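PDB 4PBQ: putative TRAP PERIPLASMIC SOLUTE BINDING PROTEIN from Haemophilus influenzae, which probably serves as the periplasmic solute receptor of a TRAP transport system, and holds L-gulonate in its binding pocket. Local coordinates for residues T25-H31 with K58-Y64; G163-P169 with K200-E206; I99-W105 with W315-V320. One frame throughout, in Å; residues are numbered along the deposited sequence.

Contact 1: residues T25-H31 with K58-Y64; sequences TIIKLGH and KYEIRLY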
loop_
_atom_site.group_PDB
_atom_site.type_symbol
_atom_site.label_atom_id
_atom_site.label_comp_id
_atom_site.label_asym_id
_atom_site.label_seq_id
_atom_site.Cartn_x
_atom_site.Cartn_y
_atom_site.Cartn_z
ATOM N N THR A 25 -0.056 5.299 -28.714
ATOM C CA THR A 25 0.775 5.426 -27.513
ATOM C C THR A 25 0.602 4.206 -26.608
ATOM O O THR A 25 -0.515 3.853 -26.226
ATOM C CB THR A 25 0.424 6.722 -26.745
ATOM O OG1 THR A 25 0.714 7.863 -27.566
ATOM C CG2 THR A 25 1.220 6.820 -25.458
ATOM N N ILE A 26 1.714 3.558 -26.288
ATOM C CA ILE A 26 1.693 2.373 -25.469
ATOM C C ILE A 26 2.171 2.740 -24.082
ATOM O O ILE A 26 3.314 3.173 -23.907
ATOM C CB ILE A 26 2.585 1.273 -26.034
ATOM C CG1 ILE A 26 2.071 0.857 -27.410
ATOM C CG2 ILE A 26 2.583 0.084 -25.117
ATOM C CD1 ILE A 26 3.034 0.001 -28.158
ATOM N N ILE A 27 1.265 2.594 -23.121
ATOM C CA ILE A 27 1.538 2.891 -21.721
ATOM C C ILE A 27 1.666 1.589 -20.919
ATOM O O ILE A 27 0.690 0.871 -20.718
ATOM C CB ILE A 27 0.417 3.767 -21.191
ATOM C CG1 ILE A 27 0.516 5.144 -21.858
ATOM C CG2 ILE A 27 0.491 3.911 -19.692
ATOM C CD1 ILE A 27 -0.632 6.040 -21.549
ATOM N N LYS A 28 2.883 1.280 -20.472
ATOM C CA LYS A 28 3.109 0.079 -19.688
ATOM C C LYS A 28 2.757 0.455 -18.259
ATOM O O LYS A 28 3.139 1.529 -17.800
ATOM C CB LYS A 28 4.570 -0.378 -19.725
ATOM C CG LYS A 28 5.107 -0.703 -21.111
ATOM C CD LYS A 28 6.513 -1.320 -21.041
ATOM C CE LYS A 28 7.533 -0.412 -20.360
ATOM N NZ LYS A 28 7.728 0.863 -21.086
ATOM N N LEU A 29 2.009 -0.412 -17.601
ATOM C CA LEU A 29 1.542 -0.167 -16.225
ATOM C C LEU A 29 1.966 -1.321 -15.337
ATOM O O LEU A 29 1.468 -2.462 -15.452
ATOM C CB LEU A 29 0.021 0.000 -16.210
ATOM C CG LEU A 29 -0.560 0.556 -14.908
ATOM C CD1 LEU A 29 -1.967 1.040 -15.206
ATOM C CD2 LEU A 29 -0.555 -0.447 -13.771
ATOM N N GLY A 30 2.898 -1.043 -14.428
ATOM C CA GLY A 30 3.444 -2.098 -13.597
ATOM C C GLY A 30 3.002 -2.007 -12.148
ATOM O O GLY A 30 2.822 -0.924 -11.635
ATOM N N HIS A 31 2.791 -3.156 -11.525
ATOM C CA HIS A 31 2.506 -3.188 -10.094
ATOM C C HIS A 31 2.975 -4.502 -9.483
ATOM O O HIS A 31 3.386 -5.428 -10.197
ATOM C CB HIS A 31 1.031 -2.902 -9.816
ATOM C CG HIS A 31 0.099 -3.967 -10.272
ATOM N ND1 HIS A 31 -0.331 -4.991 -9.456
ATOM C CD2 HIS A 31 -0.521 -4.145 -11.464
ATOM C CE1 HIS A 31 -1.179 -5.752 -10.125
ATOM N NE2 HIS A 31 -1.303 -5.260 -11.345
ATOM N N LYS A 58 -6.329 5.136 -29.189
ATOM C CA LYS A 58 -5.126 5.960 -29.367
ATOM C C LYS A 58 -4.085 5.656 -28.290
ATOM O O LYS A 58 -2.883 5.917 -28.470
ATOM C CB LYS A 58 -5.522 7.424 -29.253
ATOM C CG LYS A 58 -4.379 8.413 -29.332
ATOM C CD LYS A 58 -4.911 9.841 -29.324
ATOM C CE LYS A 58 -3.791 10.874 -29.366
ATOM N NZ LYS A 58 -4.352 12.264 -29.462
ATOM N N TYR A 59 -4.568 5.148 -27.158
ATOM C CA TYR A 59 -3.704 4.707 -26.058
ATOM C C TYR A 59 -3.979 3.250 -25.773
ATOM O O TYR A 59 -5.119 2.807 -25.802
ATOM C CB TYR A 59 -3.937 5.527 -24.765
ATOM C CG TYR A 59 -3.767 6.989 -25.006
ATOM C CD1 TYR A 59 -4.821 7.740 -25.479
ATOM C CD2 TYR A 59 -2.544 7.611 -24.817
ATOM C CE1 TYR A 59 -4.686 9.080 -25.753
ATOM C CE2 TYR A 59 -2.395 8.968 -25.092
ATOM C CZ TYR A 59 -3.478 9.695 -25.553
ATOM O OH TYR A 59 -3.337 11.043 -25.830
ATOM N N GLU A 60 -2.926 2.515 -25.457
ATOM C CA GLU A 60 -3.057 1.141 -24.990
ATOM C C GLU A 60 -2.437 1.069 -23.619
ATOM O O GLU A 60 -1.314 1.533 -23.454
ATOM C CB GLU A 60 -2.314 0.186 -25.927
ATOM C CG GLU A 60 -2.313 -1.239 -25.442
ATOM C CD GLU A 60 -1.772 -2.211 -26.472
ATOM O OE1 GLU A 60 -0.568 -2.536 -26.415
ATOM O OE2 GLU A 60 -2.562 -2.654 -27.330
ATOM N N ILE A 61 -3.183 0.549 -22.645
ATOM C CA ILE A 61 -2.694 0.436 -21.275
ATOM C C ILE A 61 -2.327 -1.029 -21.047
ATOM O O ILE A 61 -3.214 -1.869 -20.850
ATOM C CB ILE A 61 -3.754 0.866 -20.250
ATOM C CG1 ILE A 61 -4.391 2.221 -20.623
ATOM C CG2 ILE A 61 -3.140 0.879 -18.844
ATOM C CD1 ILE A 61 -3.433 3.417 -20.715
ATOM N N ARG A 62 -1.035 -1.345 -21.154
ATOM C CA ARG A 62 -0.575 -2.743 -21.053
ATOM C C ARG A 62 -0.251 -3.053 -19.574
ATOM O O ARG A 62 0.606 -2.423 -19.000
ATOM C CB ARG A 62 0.662 -2.995 -21.920
ATOM C CG ARG A 62 0.417 -2.723 -23.400
ATOM C CD ARG A 62 1.509 -3.341 -24.254
ATOM N NE ARG A 62 1.377 -4.796 -24.331
ATOM C CZ ARG A 62 2.366 -5.621 -24.669
ATOM N NH1 ARG A 62 2.156 -6.933 -24.714
ATOM N NH2 ARG A 62 3.566 -5.135 -24.970
ATOM N N LEU A 63 -0.936 -4.027 -18.990
ATOM C CA LEU A 63 -0.800 -4.327 -17.564
ATOM C C LEU A 63 0.320 -5.342 -17.291
ATOM O O LEU A 63 0.476 -6.353 -18.003
ATOM C CB LEU A 63 -2.117 -4.854 -16.985
ATOM C CG LEU A 63 -3.315 -3.933 -17.242
ATOM C CD1 LEU A 63 -4.547 -4.486 -16.555
ATOM C CD2 LEU A 63 -3.056 -2.486 -16.756
ATOM N N TYR A 64 1.084 -5.068 -16.246
ATOM C CA TYR A 64 2.193 -5.921 -15.842
ATOM C C TYR A 64 2.135 -6.137 -14.328
ATOM O O TYR A 64 2.735 -5.392 -13.561
ATOM C CB TYR A 64 3.521 -5.271 -16.210
ATOM C CG TYR A 64 3.809 -5.244 -17.704
ATOM C CD1 TYR A 64 4.427 -6.314 -18.352
ATOM C CD2 TYR A 64 3.474 -4.129 -18.463
ATOM C CE1 TYR A 64 4.715 -6.266 -19.723
ATOM C CE2 TYR A 64 3.754 -4.073 -19.825
ATOM C CZ TYR A 64 4.369 -5.135 -20.446
ATOM O OH TYR A 64 4.639 -5.049 -21.795
#

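Contact 2: residues G163-P169 with K200-E206; sequences GLRLRVP and KVIDGQE. With 2UF (L-gulonate), chain D.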
loop_
_atom_site.group_PDB
_atom_site.type_symbol
_atom_site.label_atom_id
_atom_site.label_comp_id
_atom_site.label_asym_id
_atom_site.label_seq_id
_atom_site.Cartn_x
_atom_site.Cartn_y
_atom_site.Cartn_z
ATOM N N GLY A 163 12.317 -10.883 20.589
ATOM C CA GLY A 163 12.952 -11.983 19.887
ATOM C C GLY A 163 12.380 -12.197 18.481
ATOM O O GLY A 163 12.962 -12.925 17.685
ATOM N N LEU A 164 11.241 -11.582 18.186
ATOM C CA LEU A 164 10.596 -11.766 16.884
ATOM C C LEU A 164 11.408 -11.099 15.778
ATOM O O LEU A 164 11.789 -9.941 15.917
ATOM C CB LEU A 164 9.187 -11.182 16.897
ATOM C CG LEU A 164 8.385 -11.460 15.623
ATOM C CD1 LEU A 164 8.082 -12.952 15.459
ATOM C CD2 LEU A 164 7.109 -10.630 15.640
ATOM N N ARG A 165 11.657 -11.831 14.691
ATOM C CA ARG A 165 12.358 -11.290 13.525
ATOM C C ARG A 165 11.361 -11.125 12.396
ATOM O O ARG A 165 10.786 -12.101 11.913
ATOM C CB ARG A 165 13.496 -12.223 13.113
ATOM C CG ARG A 165 14.557 -12.419 14.217
ATOM C CD ARG A 165 15.424 -13.642 13.987
ATOM N NE ARG A 165 14.625 -14.834 13.756
ATOM C CZ ARG A 165 15.046 -15.897 13.078
ATOM N NH1 ARG A 165 16.282 -15.945 12.597
ATOM N NH2 ARG A 165 14.236 -16.921 12.885
ATOM N N LEU A 166 11.136 -9.883 11.996
ATOM C CA LEU A 166 10.095 -9.614 11.009
ATOM C C LEU A 166 10.692 -8.919 9.812
ATOM O O LEU A 166 11.395 -7.915 9.962
ATOM C CB LEU A 166 9.025 -8.728 11.633
ATOM C CG LEU A 166 7.566 -8.987 11.292
ATOM C CD1 LEU A 166 7.145 -10.399 11.734
ATOM C CD2 LEU A 166 6.662 -7.935 11.933
ATOM N N ARG A 167 10.426 -9.435 8.614
ATOM C CA ARG A 167 10.718 -8.649 7.430
ATOM C C ARG A 167 9.849 -7.407 7.443
ATOM O O ARG A 167 8.662 -7.479 7.771
ATOM C CB ARG A 167 10.453 -9.432 6.153
ATOM C CG ARG A 167 10.637 -8.637 4.888
ATOM C CD ARG A 167 9.357 -8.014 4.399
ATOM N NE ARG A 167 9.525 -7.277 3.157
ATOM C CZ ARG A 167 8.544 -6.612 2.570
ATOM N NH1 ARG A 167 7.321 -6.603 3.117
ATOM N NH2 ARG A 167 8.774 -5.962 1.445
ATOM N N VAL A 168 10.433 -6.278 7.063
ATOM C CA VAL A 168 9.663 -5.066 6.791
ATOM C C VAL A 168 9.981 -4.538 5.380
ATOM O O VAL A 168 10.986 -4.916 4.772
ATOM C CB VAL A 168 9.904 -3.952 7.849
ATOM C CG1 VAL A 168 9.417 -4.418 9.227
ATOM C CG2 VAL A 168 11.389 -3.566 7.890
ATOM N N PRO A 169 9.127 -3.666 4.861
ATOM C CA PRO A 169 9.405 -3.162 3.497
ATOM C C PRO A 169 10.588 -2.199 3.423
ATOM O O PRO A 169 11.237 -1.889 4.449
ATOM C CB PRO A 169 8.121 -2.442 3.102
ATOM C CG PRO A 169 7.281 -2.345 4.336
ATOM C CD PRO A 169 7.770 -3.358 5.323
ATOM N N LYS A 200 15.110 -19.480 7.483
ATOM C CA LYS A 200 14.987 -19.173 8.921
ATOM C C LYS A 200 15.689 -17.885 9.339
ATOM O O LYS A 200 16.190 -17.772 10.464
ATOM C CB LYS A 200 15.498 -20.336 9.779
ATOM C CG LYS A 200 14.824 -21.658 9.522
ATOM C CD LYS A 200 15.353 -22.722 10.501
ATOM C CE LYS A 200 14.540 -23.978 10.454
ATOM N NZ LYS A 200 14.755 -24.742 9.196
ATOM N N VAL A 201 15.700 -16.905 8.440
ATOM C CA VAL A 201 16.300 -15.610 8.697
ATOM C C VAL A 201 15.298 -14.680 9.359
ATOM O O VAL A 201 15.665 -13.778 10.096
ATOM C CB VAL A 201 16.844 -14.983 7.384
ATOM C CG1 VAL A 201 17.326 -13.576 7.603
ATOM C CG2 VAL A 201 17.971 -15.850 6.835
ATOM N N ILE A 202 14.022 -14.897 9.061
ATOM C CA ILE A 202 12.945 -14.139 9.671
ATOM C C ILE A 202 11.896 -15.127 10.154
ATOM O O ILE A 202 11.876 -16.282 9.727
ATOM C CB ILE A 202 12.280 -13.171 8.663
ATOM C CG1 ILE A 202 11.774 -13.919 7.428
ATOM C CG2 ILE A 202 13.281 -12.025 8.251
ATOM C CD1 ILE A 202 11.056 -13.003 6.408
ATOM N N ASP A 203 11.013 -14.655 11.026
ATOM C CA ASP A 203 9.905 -15.449 11.553
ATOM C C ASP A 203 8.574 -15.112 10.882
ATOM O O ASP A 203 7.618 -15.898 10.948
ATOM C CB ASP A 203 9.742 -15.181 13.029
ATOM C CG ASP A 203 10.968 -15.565 13.824
ATOM O OD1 ASP A 203 11.421 -16.717 13.671
ATOM O OD2 ASP A 203 11.475 -14.697 14.575
ATOM N N GLY A 204 8.510 -13.935 10.264
ATOM C CA GLY A 204 7.291 -13.484 9.637
ATOM C C GLY A 204 7.460 -12.159 8.918
ATOM O O GLY A 204 8.580 -11.672 8.652
ATOM N N GLN A 205 6.325 -11.585 8.551
ATOM C CA GLN A 205 6.284 -10.347 7.792
ATOM C C GLN A 205 4.958 -9.658 8.111
ATOM O O GLN A 205 4.201 -10.140 8.956
ATOM C CB GLN A 205 6.449 -10.605 6.265
ATOM C CG GLN A 205 5.358 -11.447 5.615
ATOM C CD GLN A 205 4.148 -10.641 5.170
ATOM O OE1 GLN A 205 4.269 -9.717 4.372
ATOM N NE2 GLN A 205 2.986 -10.954 5.736
ATOM N N GLU A 206 4.672 -8.536 7.457
ATOM C CA GLU A 206 3.394 -7.850 7.669
ATOM C C GLU A 206 2.912 -7.213 6.370
ATOM O O GLU A 206 3.699 -6.669 5.608
ATOM C CB GLU A 206 3.466 -6.864 8.844
ATOM C CG GLU A 206 4.651 -5.920 8.854
ATOM C CD GLU A 206 4.489 -4.764 7.887
ATOM O OE1 GLU A 206 3.530 -3.971 8.065
ATOM O OE2 GLU A 206 5.318 -4.659 6.943
HETATM O O6A 2UF D . 6.517 -4.768 0.001
HETATM C C6 2UF D . 5.608 -4.485 0.794
HETATM O O6B 2UF D . 5.402 -5.040 1.884
HETATM C C5 2UF D . 4.622 -3.384 0.351
HETATM O O5 2UF D . 3.374 -3.630 0.961
HETATM C C4 2UF D . 5.137 -1.986 0.763
HETATM O O4 2UF D . 6.345 -1.683 0.046
HETATM C C3 2UF D . 4.051 -0.926 0.483
HETATM O O3 2UF D . 3.512 -1.015 -0.881
HETATM C C2 2UF D . 4.588 0.499 0.702
HETATM O O2 2UF D . 3.434 1.315 0.755
HETATM C C1 2UF D . 5.325 0.640 2.069
HETATM O O1 2UF D . 5.638 2.031 2.249
HETATM O O HOH W 1 6.630 -6.943 6.012
#

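Contact 3: residues I99-W105 with W315-V320; sequences IFGVWEW and WAKDVV. With 2UF (L-gulonate), chain D.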
loop_
_atom_site.group_PDB
_atom_site.type_symbol
_atom_site.label_atom_id
_atom_site.label_comp_id
_atom_site.label_asym_id
_atom_site.label_seq_id
_atom_site.Cartn_x
_atom_site.Cartn_y
_atom_site.Cartn_z
ATOM N N ILE A 99 6.764 13.419 3.189
ATOM C CA ILE A 99 5.345 13.750 3.248
ATOM C C ILE A 99 4.495 12.657 2.584
ATOM O O ILE A 99 3.360 12.390 2.995
ATOM C CB ILE A 99 5.036 15.158 2.661
ATOM C CG1 ILE A 99 3.643 15.594 3.128
ATOM C CG2 ILE A 99 5.164 15.171 1.145
ATOM C CD1 ILE A 99 3.467 17.072 3.277
ATOM N N PHE A 100 5.051 12.016 1.567
ATOM C CA PHE A 100 4.287 11.000 0.826
ATOM C C PHE A 100 3.989 9.754 1.647
ATOM O O PHE A 100 3.113 8.963 1.285
ATOM C CB PHE A 100 5.014 10.605 -0.470
ATOM C CG PHE A 100 5.272 11.770 -1.376
ATOM C CD1 PHE A 100 4.224 12.608 -1.761
ATOM C CD2 PHE A 100 6.542 12.045 -1.835
ATOM C CE1 PHE A 100 4.451 13.703 -2.593
ATOM C CE2 PHE A 100 6.780 13.161 -2.638
ATOM C CZ PHE A 100 5.728 13.985 -3.024
ATOM N N GLY A 101 4.716 9.553 2.740
ATOM C CA GLY A 101 4.512 8.372 3.551
ATOM C C GLY A 101 3.497 8.520 4.685
ATOM O O GLY A 101 3.255 7.558 5.438
ATOM N N VAL A 102 2.903 9.708 4.807
ATOM C CA VAL A 102 2.055 10.026 5.953
ATOM C C VAL A 102 0.865 9.071 6.105
ATOM O O VAL A 102 0.452 8.790 7.225
ATOM C CB VAL A 102 1.566 11.500 5.916
ATOM C CG1 VAL A 102 0.638 11.761 4.737
ATOM C CG2 VAL A 102 0.887 11.875 7.223
ATOM N N TRP A 103 0.335 8.552 4.996
ATOM C CA TRP A 103 -0.887 7.738 5.060
ATOM C C TRP A 103 -0.672 6.426 5.793
ATOM O O TRP A 103 -1.637 5.847 6.251
ATOM C CB TRP A 103 -1.453 7.456 3.649
ATOM C CG TRP A 103 -1.411 8.668 2.805
ATOM C CD1 TRP A 103 -0.667 8.865 1.669
ATOM C CD2 TRP A 103 -2.121 9.894 3.034
ATOM N NE1 TRP A 103 -0.867 10.141 1.192
ATOM C CE2 TRP A 103 -1.759 10.785 2.015
ATOM C CE3 TRP A 103 -3.030 10.325 4.011
ATOM C CZ2 TRP A 103 -2.262 12.068 1.950
ATOM C CZ3 TRP A 103 -3.532 11.611 3.928
ATOM C CH2 TRP A 103 -3.146 12.461 2.922
ATOM N N GLU A 104 0.584 5.975 5.873
ATOM C CA GLU A 104 0.961 4.750 6.559
ATOM C C GLU A 104 1.431 4.981 8.009
ATOM O O GLU A 104 1.881 4.055 8.666
ATOM C CB GLU A 104 2.033 4.004 5.763
ATOM C CG GLU A 104 1.440 3.241 4.549
ATOM C CD GLU A 104 2.499 2.617 3.637
ATOM O OE1 GLU A 104 3.644 3.137 3.614
ATOM O OE2 GLU A 104 2.200 1.571 2.998
ATOM N N TRP A 105 1.280 6.189 8.539
ATOM C CA TRP A 105 1.588 6.385 9.948
ATOM C C TRP A 105 0.628 5.527 10.785
ATOM O O TRP A 105 -0.563 5.428 10.476
ATOM C CB TRP A 105 1.520 7.862 10.319
ATOM C CG TRP A 105 2.652 8.681 9.736
ATOM C CD1 TRP A 105 3.636 8.241 8.892
ATOM C CD2 TRP A 105 2.875 10.074 9.918
ATOM N NE1 TRP A 105 4.472 9.288 8.554
ATOM C CE2 TRP A 105 4.020 10.421 9.170
ATOM C CE3 TRP A 105 2.224 11.071 10.650
ATOM C CZ2 TRP A 105 4.527 11.715 9.147
ATOM C CZ3 TRP A 105 2.736 12.353 10.626
ATOM C CH2 TRP A 105 3.877 12.660 9.886
ATOM N N TRP A 315 5.828 20.244 9.076
ATOM C CA TRP A 315 4.472 20.176 8.525
ATOM C C TRP A 315 3.580 19.163 9.227
ATOM O O TRP A 315 2.378 19.100 8.959
ATOM C CB TRP A 315 4.544 19.805 7.037
ATOM C CG TRP A 315 5.460 18.633 6.758
ATOM C CD1 TRP A 315 6.771 18.696 6.381
ATOM C CD2 TRP A 315 5.141 17.236 6.857
ATOM N NE1 TRP A 315 7.285 17.438 6.245
ATOM C CE2 TRP A 315 6.305 16.521 6.527
ATOM C CE3 TRP A 315 3.989 16.523 7.196
ATOM C CZ2 TRP A 315 6.349 15.128 6.523
ATOM C CZ3 TRP A 315 4.036 15.145 7.202
ATOM C CH2 TRP A 315 5.203 14.459 6.861
ATOM N N ALA A 316 4.160 18.349 10.100
ATOM C CA ALA A 316 3.440 17.187 10.598
ATOM C C ALA A 316 2.235 17.585 11.438
ATOM O O ALA A 316 1.167 17.011 11.283
ATOM C CB ALA A 316 4.365 16.271 11.364
ATOM N N LYS A 317 2.392 18.580 12.307
ATOM C CA LYS A 317 1.300 19.001 13.175
ATOM C C LYS A 317 0.088 19.437 12.343
ATOM O O LYS A 317 -1.044 19.004 12.584
ATOM C CB LYS A 317 1.771 20.139 14.089
ATOM C CG LYS A 317 0.737 20.615 15.090
ATOM C CD LYS A 317 1.230 21.842 15.861
ATOM C CE LYS A 317 0.340 22.128 17.057
ATOM N NZ LYS A 317 -1.103 21.908 16.739
ATOM N N ASP A 318 0.346 20.272 11.345
ATOM C CA ASP A 318 -0.701 20.801 10.482
ATOM C C ASP A 318 -1.355 19.690 9.634
ATOM O O ASP A 318 -2.577 19.670 9.470
ATOM C CB ASP A 318 -0.123 21.879 9.565
ATOM C CG ASP A 318 -1.156 22.476 8.638
ATOM O OD1 ASP A 318 -2.200 22.947 9.141
ATOM O OD2 ASP A 318 -0.927 22.465 7.404
ATOM N N VAL A 319 -0.545 18.778 9.101
ATOM C CA VAL A 319 -1.078 17.746 8.216
ATOM C C VAL A 319 -1.963 16.792 8.997
ATOM O O VAL A 319 -3.080 16.481 8.571
ATOM C CB VAL A 319 0.041 16.996 7.450
ATOM C CG1 VAL A 319 -0.518 15.772 6.713
ATOM C CG2 VAL A 319 0.707 17.934 6.460
ATOM N N VAL A 320 -1.494 16.366 10.162
ATOM C CA VAL A 320 -2.277 15.456 10.982
ATOM C C VAL A 320 -3.592 16.131 11.418
ATOM O O VAL A 320 -4.648 15.494 11.471
ATOM C CB VAL A 320 -1.443 14.951 12.186
ATOM C CG1 VAL A 320 -2.334 14.296 13.225
ATOM C CG2 VAL A 320 -0.367 13.993 11.699
HETATM O O6A 2UF D . 6.517 -4.768 0.001
HETATM C C6 2UF D . 5.608 -4.485 0.794
HETATM O O6B 2UF D . 5.402 -5.040 1.884
HETATM C C5 2UF D . 4.622 -3.384 0.351
HETATM O O5 2UF D . 3.374 -3.630 0.961
HETATM C C4 2UF D . 5.137 -1.986 0.763
HETATM O O4 2UF D . 6.345 -1.683 0.046
HETATM C C3 2UF D . 4.051 -0.926 0.483
HETATM O O3 2UF D . 3.512 -1.015 -0.881
HETATM C C2 2UF D . 4.588 0.499 0.702
HETATM O O2 2UF D . 3.434 1.315 0.755
HETATM C C1 2UF D . 5.325 0.640 2.069
HETATM O O1 2UF D . 5.638 2.031 2.249
#

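Contact 1: residues T25-H31 with K58-Y64
T25 and Y59 begin a parallel strand pair joined by seven N-H...O bonds. T25 N bonds to K58 O at 2.9 Å, and T25 O accepts from E60 N. T25 CB lies 3.6 Å from CD2 of Y59, the side chains running alongside. I26 faces the other way. In one of its two conformers I26 lies alongside the aliphatic part of R62. I27 N bonds to E60 O at 2.8 Å, and R62 N bonds to I27 O. I27 CB meets I61 CD1 at 3.9 Å. K28 returns to the face of I26. K28 CB lies 3.8 Å from Y64 CE2; beyond, the chain bends twice and takes NZ to T83 and E85. The first torsion of L29 (chi1 -167°) swings CG away from N and lets L29 CD1 reach I61 CG2 at 3.8 Å. L29 N bonds to R62 O, and L29 O receives Y64 N. G30 adds a CA-H...O contact with Y64 O. H31 N closes the ladder on Y64 O at 3.0 Å. The two strands and helix 38-54 form a beta-alpha-beta unit. The helix lies against L29 and L63, F254 of helix 248-281 meets I27, Y59 and I61, and strand 86-89 also pairs with strand 25-30.

Contact 2: residues G163-P169 with K200-E206
R165 and D203 clamp the outer end of a short beta bridge in which L166 of strand 165-168 pairs with G204 of strand 204-208. The pairing is a single bridge, and the axes of the short strand segments stand 41° apart. R165 grips D203 side-on with two nitrogens: R165 NH2 lies 2.9 Å from D203 OD1 and R165 NE 3.3 Å from D203 OD2. The carboxylate is met from above its plane by both, and the two flat groups stand 54° apart. R165 N also bonds to D203 OD2 at 2.9 Å, and K153 bridges to the same oxygen. R165 NH1 reaches K200 O at 2.8 Å. K200 follows helix 193-198 in a Schellman motif, so the guanidinium also bonds to the carbonyl just after the helix. This is the solvent side, densely bonded but with K200 exposed and R165 and V201 partly so. The backbone bonds D203 N to R165 O and R167 N to G204 O continue inward. There the side chains are buried and the packing is close. L166 CD1 presses on the bare backbone of G204, 3.3 Å from G204 C. I202 CD1 lies against R167 CB. P169 CD sits 3.2 Å from E206 OE2, while E206 OE1 is held by R147 and H229. R167 turns sharply at its second torsion (chi2 -93°), its NE bonds to M188 O, and its NH groups enter the pocket, consistent with the carboxylate-binding arginine of TRAP solute receptors. One water accepts from R167 NH1 and E206 N, and lies within bonding distance of R167 O and E206 OE2. R167 meets the gulonate carboxylate with two nearly straight bonds, NH1 to O6B at 2.8 Å and NH2 to O6A at 2.9 Å.

Contact 3: residues I99-W105 with W315-V320
W315 sets CG between its backbone N and carbonyl carbon (chi1 47°), which carries its indole across to I99 and W105. W105 turns CG beside its own N (chi1 -71°), and its six-membered ring comes to meet that indole. The two rings touch rim to rim, CZ2 of W105 lying 3.6 Å from CH2 of W315. Their planes are 23° apart, and neither ring covers the other. I99 makes a CH-pi contact over one face of W315: I99 CG1 stands 4.0 Å from the centroid of the six-membered ring, close to the ring normal. A316 CB, next in the chain, lies toward the rim of the opposite face. A316 CB also meets the edge of W105, 3.9 Å from its CH2. V320 CG2 approaches the same edge, 3.7 Å from W105 CZ3. V102 CG2 lies toward the rim of one face of W105 and touches V319 CG1 at 4.2 Å. No hydrogen bond crosses this contact; it is wholly apolar. Around it, F309 stacks on W105, Y313 stacks on W315, and I127 of helix 122-129 touches both I99 and V319. I99 and V102 of the 3-10 segment, and W105 just after it, thus pack against W315 and the first turn of helix 316-326. E104 is on the same segment but points to the pocket. E104 OE1 accepts from gulonate O1 at 2.7 Å and E104 OE2 from gulonate O2 at 2.6 Å, with S232 also bonded to OE2. The arrangement joins the C-terminal helix of this family 7 solute-binding protein to a wall of its ligand site.

Overall arrangement
From the N terminus, contact 1 comes first. It closes a loop of 26 residues, mostly helix 38-54, and is complete before the others open. Contact 3 opens next at residues 99-105 and closes only at 315-320, spanning 209 residues. Contact 2 is nested inside that loop and closes a 30-residue excursion between 163-169 and 200-206. Contacts 1 and 2 both reach the large mixed sheet, yet their centres are 35 Å apart. Contacts 2 and 3 come within about 7 Å of each other at their nearest atoms, and both touch L-gulonate. Contact 3 ties helix 316-326 to the loop segment 99-105 that carries E104.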